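Local coordinates for alkaline serine protease (PDB 1Y9Z), which probably hydrolyses peptide bonds as a cold-adapted, subtilisin-like serine endopeptidase of alkaline pH range, at residues Ile154-Ser166 against His186-Ile198. Sequence-based numbering, arbitrary orientation.
Sequences IAAAGNAGDSSYS and HAAFSQYTDQVEI. With NA (sodium ion), chain F; NA (sodium ion), chain E; PMS (phenylmethanesulfonic acid), chain H; SO4 (sulfate ion), chain G.
Three backbone hydrogen bonds tie the loop after strand 152-156 to 186-198: Gln191 N to Gly158 O, nearly straight at 176°, Gly161 N to Phe189 O, and Tyr192 N to Asp162 O. Between them the extended side chain of Gln191 fills the loop's interior, its CG 3.5 Å from Asp162 OD1. Ser164 N closes an Asx turn on that oxygen, and Ser164 OG bonds to it from the same face of the carboxylate. Ser163 CB lies over one face of the Tyr192 ring, 4.0 Å from its centroid, a CH-pi contact, and Tyr192 CE1 is 3.4 Å from Asp162 C. Replacing Tyr192 by alanine is likely to leave Ser163 CB without its ring face and open a gap along the Asp162 backbone. With CG beside its backbone N (chi1 -70°), Tyr165 runs past Thr193 CB and hydrogen-bonds through OH, 2.6 Å from Asp194 OD1. Asn159 OD1 sits 3.4 Å from Phe189 CD2 and accepts from Thr368 N; its ND2 makes a weak hydrogen bond to O1S of the phenylmethanesulfonic acid, consistent with the oxyanion-hole asparagine of subtilisins. Gln195 O and Glu197 OE1 bind one sodium with Val174. Strand 174-180 lies between strands 152-156 and 196-201, parallel to both, while helix 368-385 meets Ala156 and Ser190 through Thr368.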
ATOM      1  N   ILE A 154      -9.197  13.523   1.282  1.00  9.36           N
ATOM      2  CA  ILE A 154      -7.965  12.861   1.696  1.00  9.34           C
ATOM      3  C   ILE A 154      -7.114  12.545   0.465  1.00  8.76           C
ATOM      4  O   ILE A 154      -7.633  12.066  -0.540  1.00  8.79           O
ATOM      5  CB  ILE A 154      -8.308  11.559   2.463  1.00  8.89           C
ATOM      6  CG1 ILE A 154      -9.177  11.902   3.680  1.00  8.14           C
ATOM      7  CG2 ILE A 154      -7.041  10.841   2.898  1.00  9.40           C
ATOM      8  CD1 ILE A 154      -9.801  10.699   4.362  1.00  9.07           C
ATOM      9  N   ALA A 155      -5.813  12.820   0.541  1.00  7.90           N
ATOM     10  CA  ALA A 155      -4.926  12.581  -0.595  1.00  8.23           C
ATOM     11  C   ALA A 155      -3.499  12.213  -0.201  1.00  7.71           C
ATOM     12  O   ALA A 155      -3.059  12.466   0.923  1.00  9.04           O
ATOM     13  CB  ALA A 155      -4.915  13.807  -1.503  1.00  8.12           C
ATOM     14  N   ALA A 156      -2.775  11.640  -1.157  1.00  7.70           N
ATOM     15  CA  ALA A 156      -1.397  11.191  -0.959  1.00  8.75           C
ATOM     16  C   ALA A 156      -0.358  12.308  -0.975  1.00  8.34           C
ATOM     17  O   ALA A 156      -0.385  13.186  -1.835  1.00  8.91           O
ATOM     18  CB  ALA A 156      -1.045  10.150  -2.016  1.00  8.74           C
ATOM     19  N   ALA A 157       0.578  12.249  -0.031  1.00  7.92           N
ATOM     20  CA  ALA A 157       1.626  13.261   0.062  1.00  7.88           C
ATOM     21  C   ALA A 157       2.634  13.200  -1.086  1.00  8.58           C
ATOM     22  O   ALA A 157       3.285  14.197  -1.388  1.00  8.73           O
ATOM     23  CB  ALA A 157       2.352  13.134   1.393  1.00  8.97           C
ATOM     24  N   GLY A 158       2.766  12.041  -1.722  1.00  8.41           N
ATOM     25  CA  GLY A 158       3.710  11.907  -2.824  1.00  7.77           C
ATOM     26  C   GLY A 158       4.920  11.060  -2.472  1.00  8.20           C
ATOM     27  O   GLY A 158       5.296  10.964  -1.302  1.00  8.84           O
ATOM     28  N   ASN A 159       5.549  10.466  -3.486  1.00 10.01           N
ATOM     29  CA  ASN A 159       6.701   9.594  -3.265  1.00  9.68           C
ATOM     30  C   ASN A 159       8.033  10.107  -3.797  1.00  9.80           C
ATOM     31  O   ASN A 159       8.940   9.310  -4.042  1.00 10.01           O
ATOM     32  CB  ASN A 159       6.438   8.221  -3.887  1.00 10.54           C
ATOM     33  CG  ASN A 159       5.052   7.697  -3.583  1.00  9.84           C
ATOM     34  OD1 ASN A 159       4.578   7.774  -2.451  1.00  9.83           O
ATOM     35  ND2 ASN A 159       4.396   7.143  -4.598  1.00 13.90           N
ATOM     36  N   ALA A 160       8.167  11.423  -3.951  1.00  9.69           N
ATOM     37  CA  ALA A 160       9.398  12.003  -4.486  1.00 11.02           C
ATOM     38  C   ALA A 160      10.592  12.012  -3.530  1.00 10.89           C
ATOM     39  O   ALA A 160      11.702  12.380  -3.926  1.00 12.11           O
ATOM     40  CB  ALA A 160       9.122  13.412  -4.989  1.00 11.56           C
ATOM     41  N   GLY A 161      10.370  11.622  -2.279  1.00 10.86           N
ATOM     42  CA  GLY A 161      11.457  11.570  -1.314  1.00 11.28           C
ATOM     43  C   GLY A 161      12.077  12.904  -0.947  1.00 11.79           C
ATOM     44  O   GLY A 161      13.247  12.964  -0.557  1.00 13.35           O
ATOM     45  N   ASP A 162      11.301  13.975  -1.071  1.00 10.24           N
ATOM     46  CA  ASP A 162      11.778  15.311  -0.731  1.00  9.26           C
ATOM     47  C   ASP A 162      10.703  16.071   0.039  1.00  9.33           C
ATOM     48  O   ASP A 162       9.718  15.482   0.484  1.00  9.68           O
ATOM     49  CB  ASP A 162      12.187  16.090  -1.991  1.00 10.28           C
ATOM     50  CG  ASP A 162      11.067  16.203  -3.009  1.00 11.66           C
ATOM     51  OD1 ASP A 162       9.888  16.121  -2.617  1.00 11.08           O
ATOM     52  OD2 ASP A 162      11.374  16.394  -4.205  1.00 15.50           O
ATOM     53  N   SER A 163      10.888  17.379   0.200  1.00  9.93           N
ATOM     54  CA  SER A 163       9.930  18.188   0.945  1.00  9.32           C
ATOM     55  C   SER A 163       8.926  18.916   0.065  1.00  9.19           C
ATOM     56  O   SER A 163       8.219  19.807   0.534  1.00  9.75           O
ATOM     57  CB  SER A 163      10.665  19.226   1.795  1.00  9.70           C
ATOM     58  OG  SER A 163      11.147  20.285   0.987  1.00 11.16           O
ATOM     59  N   SER A 164       8.851  18.543  -1.207  1.00  9.28           N
ATOM     60  CA  SER A 164       7.925  19.225  -2.100  1.00  9.20           C
ATOM     61  C   SER A 164       6.468  18.993  -1.742  1.00  8.54           C
ATOM     62  O   SER A 164       6.096  17.953  -1.185  1.00  8.23           O
ATOM     63  CB  SER A 164       8.173  18.816  -3.554  1.00 10.84           C
ATOM     64  OG  SER A 164       7.893  17.450  -3.766  1.00 14.01           O
ATOM     65  N   TYR A 165       5.646  19.988  -2.048  1.00  8.23           N
ATOM     66  CA  TYR A 165       4.214  19.908  -1.799  1.00  8.48           C
ATOM     67  C   TYR A 165       3.525  19.275  -2.996  1.00  9.52           C
ATOM     68  O   TYR A 165       3.714  19.711  -4.131  1.00 10.54           O
ATOM     69  CB  TYR A 165       3.609  21.297  -1.609  1.00  8.94           C
ATOM     70  CG  TYR A 165       4.001  22.006  -0.340  1.00  9.18           C
ATOM     71  CD1 TYR A 165       3.610  21.518   0.905  1.00  9.26           C
ATOM     72  CD2 TYR A 165       4.736  23.188  -0.384  1.00  9.28           C
ATOM     73  CE1 TYR A 165       3.941  22.196   2.074  1.00  9.67           C
ATOM     74  CE2 TYR A 165       5.072  23.869   0.777  1.00  9.87           C
ATOM     75  CZ  TYR A 165       4.671  23.369   1.998  1.00 10.66           C
ATOM     76  OH  TYR A 165       4.993  24.052   3.145  1.00 11.39           O
ATOM     77  N   SER A 166       2.738  18.240  -2.736  1.00  8.45           N
ATOM     78  CA  SER A 166       1.962  17.591  -3.782  1.00  9.34           C
ATOM     79  C   SER A 166       0.528  18.057  -3.547  1.00  8.10           C
ATOM     80  O   SER A 166       0.087  18.170  -2.404  1.00  9.32           O
ATOM     81  CB  SER A 166       2.041  16.070  -3.653  1.00 10.07           C
ATOM     82  OG  SER A 166       1.261  15.438  -4.651  1.00 18.63           O
ATOM     83  N   HIS A 186       9.189   5.654   8.951  1.00 12.15           N
ATOM     84  CA  HIS A 186       8.840   6.527   7.839  1.00 12.29           C
ATOM     85  C   HIS A 186       9.423   5.970   6.541  1.00 11.50           C
ATOM     86  O   HIS A 186      10.598   5.614   6.479  1.00 13.08           O
ATOM     87  CB  HIS A 186       9.384   7.936   8.116  1.00 11.71           C
ATOM     88  CG  HIS A 186       9.342   8.854   6.933  1.00 11.08           C
ATOM     89  ND1 HIS A 186      10.478   9.249   6.260  1.00 12.31           N
ATOM     90  CD2 HIS A 186       8.304   9.463   6.312  1.00 12.09           C
ATOM     91  CE1 HIS A 186      10.141  10.063   5.274  1.00 12.22           C
ATOM     92  NE2 HIS A 186       8.828  10.209   5.284  1.00 12.91           N
ATOM     93  N   ALA A 187       8.588   5.879   5.511  1.00 10.85           N
ATOM     94  CA  ALA A 187       9.028   5.378   4.215  1.00 10.28           C
ATOM     95  C   ALA A 187       9.968   6.404   3.591  1.00 11.15           C
ATOM     96  O   ALA A 187       9.624   7.580   3.473  1.00 11.25           O
ATOM     97  CB  ALA A 187       7.827   5.144   3.313  1.00 11.48           C
ATOM     98  N   ALA A 188      11.147   5.954   3.177  1.00 11.25           N
ATOM     99  CA  ALA A 188      12.142   6.849   2.598  1.00 11.43           C
ATOM    100  C   ALA A 188      11.625   7.709   1.450  1.00 11.30           C
ATOM    101  O   ALA A 188      12.077   8.841   1.264  1.00 12.83           O
ATOM    102  CB  ALA A 188      13.359   6.047   2.138  1.00 12.79           C
ATOM    103  N   PHE A 189      10.678   7.183   0.682  1.00 10.36           N
ATOM    104  CA  PHE A 189      10.131   7.915  -0.457  1.00  9.85           C
ATOM    105  C   PHE A 189       9.014   8.895  -0.114  1.00  9.07           C
ATOM    106  O   PHE A 189       8.675   9.758  -0.922  1.00  9.53           O
ATOM    107  CB  PHE A 189       9.589   6.930  -1.500  1.00 10.20           C
ATOM    108  CG  PHE A 189       8.479   6.048  -0.982  1.00  9.45           C
ATOM    109  CD1 PHE A 189       8.717   4.710  -0.690  1.00 10.59           C
ATOM    110  CD2 PHE A 189       7.205   6.564  -0.748  1.00  9.47           C
ATOM    111  CE1 PHE A 189       7.705   3.901  -0.171  1.00 10.23           C
ATOM    112  CE2 PHE A 189       6.190   5.766  -0.229  1.00 10.41           C
ATOM    113  CZ  PHE A 189       6.441   4.433   0.060  1.00 10.66           C
ATOM    114  N   SER A 190       8.434   8.753   1.074  1.00  9.70           N
ATOM    115  CA  SER A 190       7.313   9.594   1.479  1.00  9.44           C
ATOM    116  C   SER A 190       7.695  11.056   1.670  1.00  9.35           C
ATOM    117  O   SER A 190       8.494  11.392   2.541  1.00  9.67           O
ATOM    118  CB  SER A 190       6.693   9.028   2.761  1.00 10.94           C
ATOM    119  OG  SER A 190       5.453   9.640   3.053  1.00 10.16           O
ATOM    120  N   GLN A 191       7.118  11.928   0.847  1.00  8.98           N
ATOM    121  CA  GLN A 191       7.415  13.352   0.934  1.00  8.77           C
ATOM    122  C   GLN A 191       7.077  13.902   2.314  1.00  9.36           C
ATOM    123  O   GLN A 191       6.029  13.593   2.884  1.00  8.72           O
ATOM    124  CB  GLN A 191       6.660  14.111  -0.164  1.00  9.70           C
ATOM    125  CG  GLN A 191       7.318  13.954  -1.531  1.00  9.32           C
ATOM    126  CD  GLN A 191       6.451  14.424  -2.680  1.00  9.73           C
ATOM    127  OE1 GLN A 191       5.983  15.568  -2.704  1.00 11.83           O
ATOM    128  NE2 GLN A 191       6.240  13.547  -3.650  1.00  7.98           N
ATOM    129  N   TYR A 192       7.984  14.711   2.851  1.00  9.32           N
ATOM    130  CA  TYR A 192       7.799  15.298   4.171  1.00  9.88           C
ATOM    131  C   TYR A 192       7.548  16.801   4.064  1.00  9.57           C
ATOM    132  O   TYR A 192       8.367  17.543   3.518  1.00 10.45           O
ATOM    133  CB  TYR A 192       9.026  15.010   5.051  1.00 11.32           C
ATOM    134  CG  TYR A 192      10.345  15.484   4.475  1.00 11.90           C
ATOM    135  CD1 TYR A 192      11.001  14.764   3.470  1.00 12.13           C
ATOM    136  CD2 TYR A 192      10.931  16.666   4.925  1.00 12.77           C
ATOM    137  CE1 TYR A 192      12.210  15.216   2.931  1.00 14.05           C
ATOM    138  CE2 TYR A 192      12.129  17.124   4.394  1.00 13.71           C
ATOM    139  CZ  TYR A 192      12.765  16.399   3.401  1.00 14.17           C
ATOM    140  OH  TYR A 192      13.955  16.871   2.891  1.00 18.32           O
ATOM    141  N   THR A 193       6.409  17.245   4.586  1.00  9.73           N
ATOM    142  CA  THR A 193       6.041  18.657   4.524  1.00  9.44           C
ATOM    143  C   THR A 193       5.294  19.059   5.785  1.00  9.61           C
ATOM    144  O   THR A 193       4.919  18.204   6.590  1.00  9.62           O
ATOM    145  CB  THR A 193       5.088  18.943   3.345  1.00  9.37           C
ATOM    146  OG1 THR A 193       3.777  18.470   3.684  1.00  9.52           O
ATOM    147  CG2 THR A 193       5.562  18.244   2.073  1.00 10.22           C
ATOM    148  N   ASP A 194       5.068  20.358   5.951  1.00  8.99           N
ATOM    149  CA  ASP A 194       4.331  20.819   7.116  1.00 10.66           C
ATOM    150  C   ASP A 194       2.831  20.618   6.926  1.00 10.94           C
ATOM    151  O   ASP A 194       2.034  20.994   7.783  1.00 12.94           O
ATOM    152  CB  ASP A 194       4.660  22.285   7.455  1.00 12.68           C
ATOM    153  CG  ASP A 194       4.457  23.238   6.292  1.00 13.93           C
ATOM    154  OD1 ASP A 194       3.962  22.822   5.228  1.00 14.45           O
ATOM    155  OD2 ASP A 194       4.799  24.430   6.457  1.00 16.93           O
ATOM    156  N   GLN A 195       2.457  20.020   5.797  1.00  9.76           N
ATOM    157  CA  GLN A 195       1.057  19.710   5.509  1.00  9.44           C
ATOM    158  C   GLN A 195       0.770  18.252   5.881  1.00  9.51           C
ATOM    159  O   GLN A 195      -0.370  17.915   6.186  1.00  9.42           O
ATOM    160  CB  GLN A 195       0.733  19.919   4.027  1.00  8.92           C
ATOM    161  CG  GLN A 195       0.408  21.352   3.623  1.00  9.69           C
ATOM    162  CD  GLN A 195      -0.974  21.803   4.074  1.00 10.14           C
ATOM    163  OE1 GLN A 195      -1.943  21.039   4.021  1.00 11.08           O
ATOM    164  NE2 GLN A 195      -1.076  23.058   4.499  1.00 11.09           N
ATOM    165  N   VAL A 196       1.794  17.395   5.846  1.00  9.65           N
ATOM    166  CA  VAL A 196       1.608  15.984   6.197  1.00  9.72           C
ATOM    167  C   VAL A 196       0.863  15.965   7.523  1.00 10.13           C
ATOM    168  O   VAL A 196       1.314  16.532   8.521  1.00 10.74           O
ATOM    169  CB  VAL A 196       2.954  15.241   6.310  1.00  8.97           C
ATOM    170  CG1 VAL A 196       2.741  13.846   6.913  1.00 10.00           C
ATOM    171  CG2 VAL A 196       3.568  15.099   4.923  1.00 10.03           C
ATOM    172  N   GLU A 197      -0.280  15.293   7.518  1.00 10.69           N
ATOM    173  CA  GLU A 197      -1.177  15.269   8.664  1.00 10.85           C
ATOM    174  C   GLU A 197      -1.315  13.950   9.413  1.00 10.41           C
ATOM    175  O   GLU A 197      -1.470  13.935  10.636  1.00 10.58           O
ATOM    176  CB  GLU A 197      -2.548  15.718   8.159  1.00 13.01           C
ATOM    177  CG  GLU A 197      -3.502  16.274   9.183  1.00 14.38           C
ATOM    178  CD  GLU A 197      -4.691  16.932   8.511  1.00 14.70           C
ATOM    179  OE1 GLU A 197      -4.474  17.666   7.522  1.00 15.45           O
ATOM    180  OE2 GLU A 197      -5.832  16.726   8.963  1.00 16.51           O
ATOM    181  N   ILE A 198      -1.267  12.845   8.686  1.00  9.94           N
ATOM    182  CA  ILE A 198      -1.439  11.546   9.314  1.00  9.97           C
ATOM    183  C   ILE A 198      -0.745  10.489   8.464  1.00 10.19           C
ATOM    184  O   ILE A 198      -0.487  10.715   7.281  1.00 10.20           O
ATOM    185  CB  ILE A 198      -2.956  11.253   9.459  1.00 11.19           C
ATOM    186  CG1 ILE A 198      -3.193  10.144  10.480  1.00 11.31           C
ATOM    187  CG2 ILE A 198      -3.553  10.886   8.107  1.00 11.71           C
ATOM    188  CD1 ILE A 198      -4.641  10.052  10.933  1.00 13.47           C
TER
HETATM  189 NA    NA F 608      -2.861  18.132   5.332  1.00 17.15          NA
HETATM  190 NA    NA E 607      -3.502  19.345   3.396  1.00  8.76          NA
HETATM  191  C   PMS H 601       1.196   8.043  -6.844  1.00 26.89           C
HETATM  192  S   PMS H 601       0.527   8.325  -5.186  1.00 23.22           S
HETATM  193  C1  PMS H 601       0.448   8.818  -7.958  1.00 29.13           C
HETATM  194  C2  PMS H 601       0.922  10.135  -8.305  1.00 30.04           C
HETATM  195  C3  PMS H 601       0.261  10.885  -9.329  1.00 30.45           C
HETATM  196  C4  PMS H 601      -0.877  10.273  -9.984  1.00 31.23           C
HETATM  197  C5  PMS H 601      -1.348   8.980  -9.649  1.00 29.68           C
HETATM  198  C6  PMS H 601      -0.720   8.194  -8.633  1.00 30.20           C
HETATM  199  O2S PMS H 601       0.098   9.718  -5.117  1.00 25.77           O
HETATM  200  O1S PMS H 601       1.548   8.069  -4.198  1.00 25.19           O
HETATM  201  S   SO4 G 612      13.859  19.472  -0.942  1.00 31.31           S
HETATM  202  O1  SO4 G 612      14.493  20.804  -0.944  1.00 31.96           O
HETATM  203  O2  SO4 G 612      14.595  18.580  -1.858  1.00 32.88           O
HETATM  204  O3  SO4 G 612      13.893  18.910   0.422  1.00 31.82           O
HETATM  205  O4  SO4 G 612      12.454  19.584  -1.381  1.00 29.74           O